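Local coordinates for protein intracellular growth locus, subunit C (Francisella tularensis subsp. tularensis, PDB 2QWU) that probably contributes to host-cell invasion and intracellular growth as a product of the bacterium's pathogenicity island, though its molecular role is unknown, at residues 38-52 / 64-76. The protein carries 2 engineered substitutions. Numbering follows the deposited sequence.
Sequences IDSLTIAGEKLDKNI and ADSATAAASVIRM. Engineered in segment 64-76: Met76 (natural residue Leu).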
ATOM      1  N   ILE A  38      -3.174  -4.443  -3.667  1.00 15.04           N
ATOM      2  CA  ILE A  38      -3.612  -5.467  -2.720  1.00 15.42           C
ATOM      3  C   ILE A  38      -5.018  -5.965  -3.030  1.00 17.01           C
ATOM      4  O   ILE A  38      -5.881  -5.208  -3.460  1.00 15.59           O
ATOM      5  CB  ILE A  38      -3.530  -4.929  -1.281  1.00 14.22           C
ATOM      6  CG1 ILE A  38      -4.276  -3.576  -1.177  1.00 17.07           C
ATOM      7  CG2 ILE A  38      -2.050  -4.781  -0.855  1.00 15.42           C
ATOM      8  CD1 ILE A  38      -4.332  -2.998   0.259  1.00 18.06           C
ATOM      9  N   ASP A  39      -5.278  -7.248  -2.763  1.00 18.82           N
ATOM     10  CA  ASP A  39      -6.571  -7.823  -3.157  1.00 18.58           C
ATOM     11  C   ASP A  39      -7.720  -7.579  -2.197  1.00 19.68           C
ATOM     12  O   ASP A  39      -8.889  -7.907  -2.518  1.00 21.55           O
ATOM     13  CB  ASP A  39      -6.420  -9.335  -3.508  1.00 19.46           C
ATOM     14  CG  ASP A  39      -6.100 -10.192  -2.313  1.00 24.43           C
ATOM     15  OD1 ASP A  39      -6.028  -9.657  -1.190  1.00 23.85           O
ATOM     16  OD2 ASP A  39      -5.936 -11.455  -2.494  1.00 29.40           O
ATOM     17  N   SER A  40      -7.421  -6.961  -1.064  1.00 16.82           N
ATOM     18  CA  SER A  40      -8.455  -6.578  -0.121  1.00 18.80           C
ATOM     19  C   SER A  40      -7.930  -5.451   0.751  1.00 17.94           C
ATOM     20  O   SER A  40      -6.722  -5.282   0.878  1.00 18.94           O
ATOM     21  CB  SER A  40      -8.914  -7.757   0.735  1.00 21.13           C
ATOM     22  OG  SER A  40      -7.961  -8.061   1.718  1.00 26.65           O
ATOM     23  N   LEU A  41      -8.836  -4.667   1.329  1.00 17.43           N
ATOM     24  CA  LEU A  41      -8.466  -3.584   2.181  1.00 17.24           C
ATOM     25  C   LEU A  41      -9.643  -3.248   3.103  1.00 18.53           C
ATOM     26  O   LEU A  41     -10.772  -3.033   2.655  1.00 20.12           O
ATOM     27  CB  LEU A  41      -8.110  -2.310   1.353  1.00 17.92           C
ATOM     28  CG  LEU A  41      -7.897  -1.014   2.176  1.00 17.69           C
ATOM     29  CD1 LEU A  41      -6.677  -1.099   3.044  1.00 17.67           C
ATOM     30  CD2 LEU A  41      -7.828   0.181   1.198  1.00 18.80           C
ATOM     31  N   THR A  42      -9.361  -3.222   4.388  1.00 19.14           N
ATOM     32  CA  THR A  42     -10.344  -2.808   5.365  1.00 21.31           C
ATOM     33  C   THR A  42      -9.816  -1.620   6.130  1.00 21.12           C
ATOM     34  O   THR A  42      -8.690  -1.646   6.593  1.00 22.20           O
ATOM     35  CB  THR A  42     -10.657  -3.932   6.334  1.00 21.88           C
ATOM     36  OG1 THR A  42     -11.077  -5.040   5.553  1.00 25.18           O
ATOM     37  CG2 THR A  42     -11.817  -3.512   7.331  1.00 23.33           C
ATOM     38  N   ILE A  43     -10.644  -0.580   6.251  1.00 21.77           N
ATOM     39  CA  ILE A  43     -10.258   0.615   7.000  1.00 23.19           C
ATOM     40  C   ILE A  43     -11.326   0.949   8.048  1.00 24.33           C
ATOM     41  O   ILE A  43     -12.481   1.214   7.690  1.00 23.86           O
ATOM     42  CB  ILE A  43     -10.106   1.851   6.063  1.00 24.77           C
ATOM     43  CG1 ILE A  43      -8.953   1.626   5.078  1.00 25.50           C
ATOM     44  CG2 ILE A  43      -9.770   3.110   6.905  1.00 24.62           C
ATOM     45  CD1 ILE A  43      -8.872   2.703   4.007  1.00 29.00           C
ATOM     46  N   ALA A  44     -10.921   0.952   9.319  1.00 25.18           N
ATOM     47  CA  ALA A  44     -11.838   1.266  10.423  1.00 26.66           C
ATOM     48  C   ALA A  44     -13.082   0.369  10.281  1.00 26.85           C
ATOM     49  O   ALA A  44     -14.219   0.791  10.516  1.00 27.67           O
ATOM     50  CB  ALA A  44     -12.219   2.756  10.367  1.00 26.17           C
ATOM     51  N   GLY A  45     -12.846  -0.872   9.878  1.00 26.06           N
ATOM     52  CA  GLY A  45     -13.921  -1.831   9.714  1.00 28.16           C
ATOM     53  C   GLY A  45     -14.686  -1.770   8.404  1.00 28.22           C
ATOM     54  O   GLY A  45     -15.553  -2.630   8.147  1.00 31.23           O
ATOM     55  N   GLU A  46     -14.406  -0.783   7.559  1.00 26.71           N
ATOM     56  CA  GLU A  46     -15.131  -0.702   6.292  1.00 27.80           C
ATOM     57  C   GLU A  46     -14.327  -1.461   5.259  1.00 27.65           C
ATOM     58  O   GLU A  46     -13.145  -1.189   5.061  1.00 27.17           O
ATOM     59  CB  GLU A  46     -15.317   0.756   5.865  1.00 29.39           C
ATOM     60  CG  GLU A  46     -15.979   1.620   6.932  1.00 35.64           C
ATOM     61  CD  GLU A  46     -17.413   1.195   7.254  1.00 39.97           C
ATOM     62  OE1 GLU A  46     -17.845   1.426   8.414  1.00 42.89           O
ATOM     63  OE2 GLU A  46     -18.118   0.659   6.356  1.00 41.36           O
ATOM     64  N   LYS A  47     -14.966  -2.436   4.632  1.00 26.79           N
ATOM     65  CA  LYS A  47     -14.342  -3.263   3.589  1.00 27.30           C
ATOM     66  C   LYS A  47     -14.448  -2.585   2.220  1.00 27.20           C
ATOM     67  O   LYS A  47     -15.548  -2.232   1.772  1.00 27.45           O
ATOM     68  CB  LYS A  47     -15.039  -4.631   3.537  1.00 28.76           C
ATOM     69  CG  LYS A  47     -14.668  -5.494   4.694  1.00 33.17           C
ATOM     70  CD  LYS A  47     -15.504  -6.794   4.835  1.00 37.32           C
ATOM     71  CE  LYS A  47     -15.355  -7.340   6.275  1.00 39.75           C
ATOM     72  NZ  LYS A  47     -15.733  -8.800   6.412  1.00 41.78           N
ATOM     73  N   LEU A  48     -13.322  -2.379   1.544  1.00 23.99           N
ATOM     74  CA  LEU A  48     -13.400  -1.761   0.224  1.00 24.08           C
ATOM     75  C   LEU A  48     -13.728  -2.863  -0.791  1.00 22.62           C
ATOM     76  O   LEU A  48     -13.247  -3.980  -0.660  1.00 24.15           O
ATOM     77  CB  LEU A  48     -12.060  -1.092  -0.152  1.00 23.39           C
ATOM     78  CG  LEU A  48     -11.613   0.298   0.357  1.00 25.35           C
ATOM     79  CD1 LEU A  48     -12.391   1.429  -0.359  1.00 25.12           C
ATOM     80  CD2 LEU A  48     -11.789   0.392   1.868  1.00 24.93           C
ATOM     81  N   ASP A  49     -14.549  -2.547  -1.793  1.00 25.06           N
ATOM     82  CA  ASP A  49     -14.879  -3.505  -2.853  1.00 25.98           C
ATOM     83  C   ASP A  49     -13.646  -3.785  -3.707  1.00 25.48           C
ATOM     84  O   ASP A  49     -12.817  -2.893  -3.949  1.00 24.98           O
ATOM     85  CB  ASP A  49     -15.950  -2.952  -3.808  1.00 29.53           C
ATOM     86  CG  ASP A  49     -17.278  -2.657  -3.117  1.00 35.02           C
ATOM     87  OD1 ASP A  49     -17.649  -3.344  -2.121  1.00 37.44           O
ATOM     88  OD2 ASP A  49     -17.957  -1.714  -3.608  1.00 38.71           O
ATOM     89  N   LYS A  50     -13.507  -5.029  -4.150  1.00 23.51           N
ATOM     90  CA  LYS A  50     -12.398  -5.422  -5.022  1.00 23.33           C
ATOM     91  C   LYS A  50     -12.924  -5.105  -6.436  1.00 22.71           C
ATOM     92  O   LYS A  50     -13.581  -5.916  -7.060  1.00 22.34           O
ATOM     93  CB  LYS A  50     -12.156  -6.911  -4.851  1.00 24.95           C
ATOM     94  CG  LYS A  50     -10.943  -7.433  -5.579  1.00 25.68           C
ATOM     95  CD  LYS A  50     -11.042  -8.947  -5.511  1.00 29.74           C
ATOM     96  CE  LYS A  50      -9.725  -9.552  -5.770  1.00 31.57           C
ATOM     97  NZ  LYS A  50      -9.944 -11.031  -5.784  1.00 32.51           N
ATOM     98  N   ASN A  51     -12.640  -3.902  -6.933  1.00 20.04           N
ATOM     99  CA  ASN A  51     -13.197  -3.441  -8.191  1.00 20.46           C
ATOM    100  C   ASN A  51     -12.207  -2.824  -9.164  1.00 20.27           C
ATOM    101  O   ASN A  51     -12.594  -2.181 -10.147  1.00 22.47           O
ATOM    102  CB  ASN A  51     -14.300  -2.410  -7.879  1.00 20.38           C
ATOM    103  CG  ASN A  51     -13.764  -1.204  -7.134  1.00 18.71           C
ATOM    104  OD1 ASN A  51     -12.586  -1.153  -6.836  1.00 18.33           O
ATOM    105  ND2 ASN A  51     -14.632  -0.257  -6.800  1.00 18.57           N
ATOM    106  N   ILE A  52     -10.914  -3.000  -8.911  1.00 18.17           N
ATOM    107  CA  ILE A  52      -9.941  -2.454  -9.817  1.00 18.17           C
ATOM    108  C   ILE A  52      -9.313  -3.586 -10.578  1.00 18.12           C
ATOM    109  O   ILE A  52      -8.883  -4.580  -9.952  1.00 18.58           O
ATOM    110  CB  ILE A  52      -8.817  -1.681  -9.055  1.00 15.63           C
ATOM    111  CG1 ILE A  52      -9.424  -0.491  -8.304  1.00 16.64           C
ATOM    112  CG2 ILE A  52      -7.712  -1.302 -10.049  1.00 17.42           C
ATOM    113  CD1 ILE A  52      -8.431   0.139  -7.286  1.00 17.65           C
ATOM    114  N   ALA A  64      -6.827  -9.618 -19.100  1.00 34.06           N
ATOM    115  CA  ALA A  64      -7.326  -9.119 -17.813  1.00 36.04           C
ATOM    116  C   ALA A  64      -8.815  -8.789 -17.936  1.00 37.57           C
ATOM    117  O   ALA A  64      -9.216  -8.016 -18.804  1.00 40.95           O
ATOM    118  CB  ALA A  64      -6.568  -7.879 -17.414  1.00 34.39           C
ATOM    119  N   ASP A  65      -9.644  -9.379 -17.096  1.00 37.67           N
ATOM    120  CA  ASP A  65     -11.044  -9.054 -17.192  1.00 38.37           C
ATOM    121  C   ASP A  65     -11.683  -8.816 -15.826  1.00 37.06           C
ATOM    122  O   ASP A  65     -12.342  -7.790 -15.609  1.00 39.07           O
ATOM    123  CB  ASP A  65     -11.753 -10.142 -17.977  1.00 42.38           C
ATOM    124  CG  ASP A  65     -11.439 -11.531 -17.465  1.00 46.22           C
ATOM    125  OD1 ASP A  65     -10.353 -11.734 -16.860  1.00 48.52           O
ATOM    126  OD2 ASP A  65     -12.288 -12.434 -17.682  1.00 50.13           O
ATOM    127  N   SER A  66     -11.461  -9.711 -14.881  1.00 34.23           N
ATOM    128  CA  SER A  66     -12.080  -9.519 -13.584  1.00 32.57           C
ATOM    129  C   SER A  66     -11.230  -8.642 -12.676  1.00 27.98           C
ATOM    130  O   SER A  66     -10.034  -8.533 -12.860  1.00 26.85           O
ATOM    131  CB  SER A  66     -12.328 -10.859 -12.910  1.00 34.53           C
ATOM    132  OG  SER A  66     -11.089 -11.425 -12.488  1.00 40.94           O
ATOM    133  N   ALA A  67     -11.882  -8.000 -11.713  1.00 26.31           N
ATOM    134  CA  ALA A  67     -11.168  -7.144 -10.761  1.00 23.73           C
ATOM    135  C   ALA A  67     -10.197  -7.980  -9.961  1.00 23.82           C
ATOM    136  O   ALA A  67     -10.478  -9.118  -9.549  1.00 23.46           O
ATOM    137  CB  ALA A  67     -12.137  -6.495  -9.816  1.00 21.13           C
ATOM    138  N   THR A  68      -9.073  -7.375  -9.625  1.00 21.05           N
ATOM    139  CA  THR A  68      -8.036  -8.094  -8.902  1.00 21.22           C
ATOM    140  C   THR A  68      -7.584  -7.351  -7.684  1.00 20.50           C
ATOM    141  O   THR A  68      -6.841  -7.891  -6.852  1.00 19.29           O
ATOM    142  CB  THR A  68      -6.771  -8.287  -9.799  1.00 22.12           C
ATOM    143  OG1 THR A  68      -6.347  -7.017 -10.308  1.00 23.41           O
ATOM    144  CG2 THR A  68      -7.083  -9.187 -10.995  1.00 25.00           C
ATOM    145  N   ALA A  69      -7.991  -6.088  -7.569  1.00 19.52           N
ATOM    146  CA  ALA A  69      -7.513  -5.309  -6.431  1.00 18.72           C
ATOM    147  C   ALA A  69      -8.578  -4.422  -5.793  1.00 16.66           C
ATOM    148  O   ALA A  69      -9.448  -3.933  -6.500  1.00 17.74           O
ATOM    149  CB  ALA A  69      -6.360  -4.392  -6.899  1.00 19.79           C
ATOM    150  N   ALA A  70      -8.508  -4.296  -4.468  1.00 15.78           N
ATOM    151  CA  ALA A  70      -9.371  -3.381  -3.725  1.00 15.58           C
ATOM    152  C   ALA A  70      -8.639  -2.004  -3.630  1.00 15.68           C
ATOM    153  O   ALA A  70      -9.283  -0.960  -3.436  1.00 16.12           O
ATOM    154  CB  ALA A  70      -9.630  -3.943  -2.304  1.00 16.45           C
ATOM    155  N   ALA A  71      -7.309  -2.012  -3.741  1.00 14.37           N
ATOM    156  CA  ALA A  71      -6.548  -0.754  -3.630  1.00 15.92           C
ATOM    157  C   ALA A  71      -5.187  -0.906  -4.231  1.00 16.87           C
ATOM    158  O   ALA A  71      -4.660  -2.023  -4.293  1.00 16.55           O
ATOM    159  CB  ALA A  71      -6.359  -0.359  -2.160  1.00 15.39           C
ATOM    160  N   SER A  72      -4.614   0.208  -4.700  1.00 13.80           N
ATOM    161  CA  SER A  72      -3.244   0.192  -5.155  1.00 15.54           C
ATOM    162  C   SER A  72      -2.467   0.805  -3.972  1.00 17.18           C
ATOM    163  O   SER A  72      -3.058   1.508  -3.109  1.00 16.74           O
ATOM    164  CB  SER A  72      -3.042   1.103  -6.368  1.00 17.50           C
ATOM    165  OG  SER A  72      -3.385   2.443  -5.990  1.00 18.99           O
ATOM    166  N   VAL A  73      -1.187   0.459  -3.878  1.00 14.67           N
ATOM    167  CA  VAL A  73      -0.321   1.117  -2.879  1.00 16.13           C
ATOM    168  C   VAL A  73       0.596   1.996  -3.734  1.00 17.51           C
ATOM    169  O   VAL A  73       1.398   1.476  -4.522  1.00 17.15           O
ATOM    170  CB  VAL A  73       0.516   0.124  -2.071  1.00 18.75           C
ATOM    171  CG1 VAL A  73       1.384   0.890  -1.102  1.00 20.89           C
ATOM    172  CG2 VAL A  73      -0.410  -0.809  -1.306  1.00 17.71           C
ATOM    173  N   ILE A  74       0.430   3.311  -3.609  1.00 16.02           N
ATOM    174  CA  ILE A  74       1.170   4.305  -4.413  1.00 18.03           C
ATOM    175  C   ILE A  74       2.464   4.760  -3.749  1.00 19.95           C
ATOM    176  O   ILE A  74       3.463   5.013  -4.440  1.00 18.84           O
ATOM    177  CB  ILE A  74       0.254   5.544  -4.687  1.00 20.06           C
ATOM    178  CG1 ILE A  74      -0.940   5.111  -5.550  1.00 21.37           C
ATOM    179  CG2 ILE A  74       0.968   6.625  -5.408  1.00 20.09           C
ATOM    180  CD1 ILE A  74      -2.135   6.092  -5.425  1.00 22.12           C
ATOM    181  N   ARG A  75       2.434   4.879  -2.420  1.00 18.47           N
ATOM    182  CA  ARG A  75       3.629   5.261  -1.686  1.00 21.55           C
ATOM    183  C   ARG A  75       3.579   4.668  -0.328  1.00 19.65           C
ATOM    184  O   ARG A  75       2.491   4.468   0.259  1.00 18.52           O
ATOM    185  CB  ARG A  75       3.723   6.770  -1.510  1.00 22.28           C
ATOM    186  CG  ARG A  75       3.396   7.506  -2.724  1.00 30.23           C
ATOM    187  CD  ARG A  75       3.267   9.004  -2.432  1.00 34.41           C
ATOM    188  NE  ARG A  75       4.507   9.601  -1.951  1.00 36.02           N
ATOM    189  CZ  ARG A  75       5.164  10.582  -2.590  1.00 37.77           C
ATOM    190  NH1 ARG A  75       4.727  11.079  -3.751  1.00 36.87           N
ATOM    191  NH2 ARG A  75       6.242  11.104  -2.031  1.00 36.59           N
HETATM  192  N   MSE A  76       4.764   4.350   0.168  1.00 18.41           N
HETATM  193  CA  MSE A  76       4.831   3.855   1.511  1.00 20.34           C
HETATM  194  C   MSE A  76       6.173   4.224   2.075  1.00 20.30           C
HETATM  195  O   MSE A  76       7.166   4.178   1.359  1.00 20.31           O
HETATM  196  CB  MSE A  76       4.670   2.344   1.584  1.00 21.20           C
HETATM  197  CG  MSE A  76       4.424   1.916   2.981  1.00 24.48           C
HETATM  198 SE   MSE A  76       3.918   0.156   3.002  1.00 21.38          SE
HETATM  199  CE  MSE A  76       3.671   0.021   4.784  1.00 26.16           C
TER
HETATM  200  O   HOH W   1     -11.178   0.304  -4.913  1.00 17.31           O
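Residues 67-71 run antiparallel between the two ends of the hairpin segment 38-52, pairing with Ile38 on one side and Ile52 on the other. Ile38 N reaches Ala71 O at 2.9 Å in a nearly straight bond (173°), and Ile38 O takes the N-H of Ala70. At the other end Ile52 N donates to Ala69 O, while Ile52 O is gripped twice, by Thr68 N at 2.8 Å and by Ala69 N at 3.0 Å; the Thr68 donor is tilted from the carbonyl plane. Ala70 sends its methyl into the hairpin: CB lies 3.6 Å from Ser40 CA and 4.3 Å from both Leu41 CB and Leu48 CB. Beside it, Leu41 CD2 meets Ala71 CB at 3.7 Å, and Ile38 CG1 comes to the same methyl. Lys50, with CG anti to the backbone N (chi1 -174°) and its chain extended, lies along the backbone of 67-69 and brings CE near Thr68 O. A water bridges Asn51 OD1 and Ala70 O, while Asn51 ND2 bonds to Leu94 O of strand 86-96. Three classic beta bulges, at Ala70-Ala71, Thr68-Ala69 and Asn51-Ile52, mark the irregular pairing through which the chain enters strand 71-79 of the large antiparallel sheet.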